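Local coordinates for protein squalene synthase HpnC (Alicyclobacillus acidocaldarius subsp. acidocaldarius, PDB 4HD1) that probably joins two isoprenoid diphosphates head to head, as squalene and phytoene synthases do, in an all-helical terpene-synthase fold, at residues 23-28 against 50-55. Sequence-based numbering, arbitrary orientation.
Sequences RSHYEN and FCRGVD
Asp55, which opens an aspartate-rich DDxxD sequence at the end of helix 41-56, is met here by His25, the last helical residue of helix 12-25. The imidazole NE2 donates to Asp55 OD2 at 3.2 Å, with an N-H···O angle of 152°, and OD2 accepts through its anti lone pair, the one away from the other oxygen; this oxygen sits somewhat out of the ring plane. Histidine suits the place because one flat ring offers both an N-H at its rim and a face for packing. The ring is carried across to helix 41-56 by a chi1 of -173°, which sets CG anti to the backbone N, and Arg52 CG lies over one face, 3.7 Å from the centroid, a CH-pi contact. The long aliphatic stem of arginine thus lines the imidazole while its head reaches on past His25 CB to the end of helix 12-25. There NH1 is bonded to the backbone O of Leu21 and, more weakly, to Ser24 OG (3.1 Å), which the short serine side chain places at the guanidinium edge, in its plane. As in relatives, the aspartate-rich motif probably binds the magnesium ions that hold substrate diphosphate; if so, His25 and Arg52 would lie next to that site. Were His25 an alanine, Asp55 OD2 would probably lose this donor and the Arg52 stem the ring it packs on. Tyr26, the first residue to leave the helix, turns its ring alongside, with His25 CD2 over one face and Tyr48 meeting it edge-to-face. Its long side chain brings OH to 3.3 Å from Cys51 CB, and the small, buried cysteine side chain in turn rests on Leu109 of helix 104-118.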
loop_
_atom_site.group_PDB
_atom_site.type_symbol
_atom_site.label_atom_id
_atom_site.label_comp_id
_atom_site.label_asym_id
_atom_site.label_seq_id
_atom_site.Cartn_x
_atom_site.Cartn_y
_atom_site.Cartn_z
ATOM N N ARG A 23 0.295 -6.760 14.476
ATOM C CA ARG A 23 1.172 -6.010 15.381
ATOM C C ARG A 23 2.644 -6.414 15.278
ATOM O O ARG A 23 3.523 -5.561 15.372
ATOM C CB ARG A 23 0.671 -6.077 16.828
ATOM C CG ARG A 23 -0.610 -5.282 17.053
ATOM C CD ARG A 23 -1.113 -5.369 18.488
ATOM N NE ARG A 23 -0.454 -4.408 19.378
ATOM C CZ ARG A 23 0.345 -4.730 20.397
ATOM N NH1 ARG A 23 0.603 -6.002 20.689
ATOM N NH2 ARG A 23 0.886 -3.771 21.136
ATOM N N SER A 24 2.913 -7.697 15.051
ATOM C CA SER A 24 4.291 -8.166 14.919
ATOM C C SER A 24 4.920 -7.798 13.571
ATOM O O SER A 24 6.126 -7.578 13.494
ATOM C CB SER A 24 4.386 -9.674 15.146
ATOM O OG SER A 24 4.068 -10.387 13.963
ATOM N N HIS A 25 4.107 -7.736 12.519
ATOM C CA HIS A 25 4.605 -7.433 11.170
ATOM C C HIS A 25 4.745 -5.958 10.890
ATOM O O HIS A 25 5.708 -5.539 10.249
ATOM C CB HIS A 25 3.735 -8.099 10.103
ATOM C CG HIS A 25 4.272 -7.962 8.694
ATOM N ND1 HIS A 25 5.284 -8.718 8.229
ATOM C CD2 HIS A 25 3.889 -7.129 7.643
ATOM C CE1 HIS A 25 5.544 -8.382 6.949
ATOM N NE2 HIS A 25 4.689 -7.411 6.591
ATOM N N TYR A 26 3.791 -5.155 11.355
ATOM C CA TYR A 26 3.809 -3.712 11.099
ATOM C C TYR A 26 4.210 -2.939 12.354
ATOM O O TYR A 26 3.405 -2.765 13.272
ATOM C CB TYR A 26 2.448 -3.225 10.570
ATOM C CG TYR A 26 1.999 -3.872 9.270
ATOM C CD1 TYR A 26 2.338 -3.313 8.033
ATOM C CD2 TYR A 26 1.228 -5.039 9.276
ATOM C CE1 TYR A 26 1.927 -3.902 6.844
ATOM C CE2 TYR A 26 0.812 -5.634 8.094
ATOM C CZ TYR A 26 1.166 -5.064 6.882
ATOM O OH TYR A 26 0.757 -5.651 5.705
ATOM N N GLU A 27 5.458 -2.476 12.381
ATOM C CA GLU A 27 6.024 -1.803 13.554
ATOM C C GLU A 27 5.274 -0.534 13.952
ATOM O O GLU A 27 5.216 -0.190 15.128
ATOM C CB GLU A 27 7.521 -1.503 13.366
ATOM C CG GLU A 27 7.902 -0.800 12.066
ATOM C CD GLU A 27 8.368 -1.762 10.981
ATOM O OE1 GLU A 27 7.578 -2.638 10.565
ATOM O OE2 GLU A 27 9.527 -1.634 10.530
ATOM N N ASN A 28 4.691 0.145 12.973
ATOM C CA ASN A 28 4.040 1.419 13.226
ATOM C C ASN A 28 2.521 1.362 13.297
ATOM O O ASN A 28 1.859 2.388 13.133
ATOM C CB ASN A 28 4.477 2.435 12.174
ATOM C CG ASN A 28 5.863 2.973 12.435
ATOM O OD1 ASN A 28 6.106 3.609 13.462
ATOM N ND2 ASN A 28 6.783 2.723 11.509
ATOM N N PHE A 50 -4.216 -10.082 6.089
ATOM C CA PHE A 50 -4.255 -10.490 4.687
ATOM C C PHE A 50 -3.061 -9.939 3.883
ATOM O O PHE A 50 -2.438 -10.680 3.123
ATOM C CB PHE A 50 -5.584 -10.107 4.023
ATOM C CG PHE A 50 -5.578 -10.290 2.526
ATOM C CD1 PHE A 50 -5.949 -11.508 1.955
ATOM C CD2 PHE A 50 -5.169 -9.254 1.688
ATOM C CE1 PHE A 50 -5.928 -11.683 0.581
ATOM C CE2 PHE A 50 -5.139 -9.426 0.314
ATOM C CZ PHE A 50 -5.520 -10.641 -0.239
ATOM N N CYS A 51 -2.751 -8.653 4.047
ATOM C CA CYS A 51 -1.615 -8.034 3.346
ATOM C C CYS A 51 -0.271 -8.626 3.784
ATOM O O CYS A 51 0.620 -8.816 2.961
ATOM C CB CYS A 51 -1.597 -6.516 3.541
ATOM S SG CYS A 51 -3.051 -5.663 2.900
ATOM N N ARG A 52 -0.135 -8.910 5.081
ATOM C CA ARG A 52 1.049 -9.586 5.603
ATOM C C ARG A 52 1.258 -10.920 4.879
ATOM O O ARG A 52 2.383 -11.270 4.524
ATOM C CB ARG A 52 0.935 -9.811 7.116
ATOM C CG ARG A 52 2.117 -10.561 7.722
ATOM C CD ARG A 52 1.698 -11.480 8.860
ATOM N NE ARG A 52 2.732 -12.470 9.162
ATOM C CZ ARG A 52 3.556 -12.425 10.209
ATOM N NH1 ARG A 52 3.476 -11.435 11.093
ATOM N NH2 ARG A 52 4.461 -13.382 10.376
ATOM N N GLY A 53 0.163 -11.646 4.662
ATOM C CA GLY A 53 0.195 -12.926 3.957
ATOM C C GLY A 53 0.758 -12.797 2.554
ATOM O O GLY A 53 1.531 -13.642 2.120
ATOM N N VAL A 54 0.379 -11.733 1.848
ATOM C CA VAL A 54 0.925 -11.474 0.510
ATOM C C VAL A 54 2.407 -11.073 0.583
ATOM O O VAL A 54 3.208 -11.521 -0.239
ATOM C CB VAL A 54 0.114 -10.416 -0.284
ATOM C CG1 VAL A 54 0.532 -10.411 -1.753
ATOM C CG2 VAL A 54 -1.383 -10.675 -0.174
ATOM N N ASP A 55 2.766 -10.244 1.565
ATOM C CA ASP A 55 4.165 -9.853 1.782
ATOM C C ASP A 55 5.082 -11.057 1.988
ATOM O O ASP A 55 6.143 -11.141 1.374
ATOM C CB ASP A 55 4.296 -8.898 2.974
ATOM C CG ASP A 55 3.795 -7.491 2.670
ATOM O OD1 ASP A 55 3.465 -7.195 1.500
ATOM O OD2 ASP A 55 3.738 -6.671 3.615
#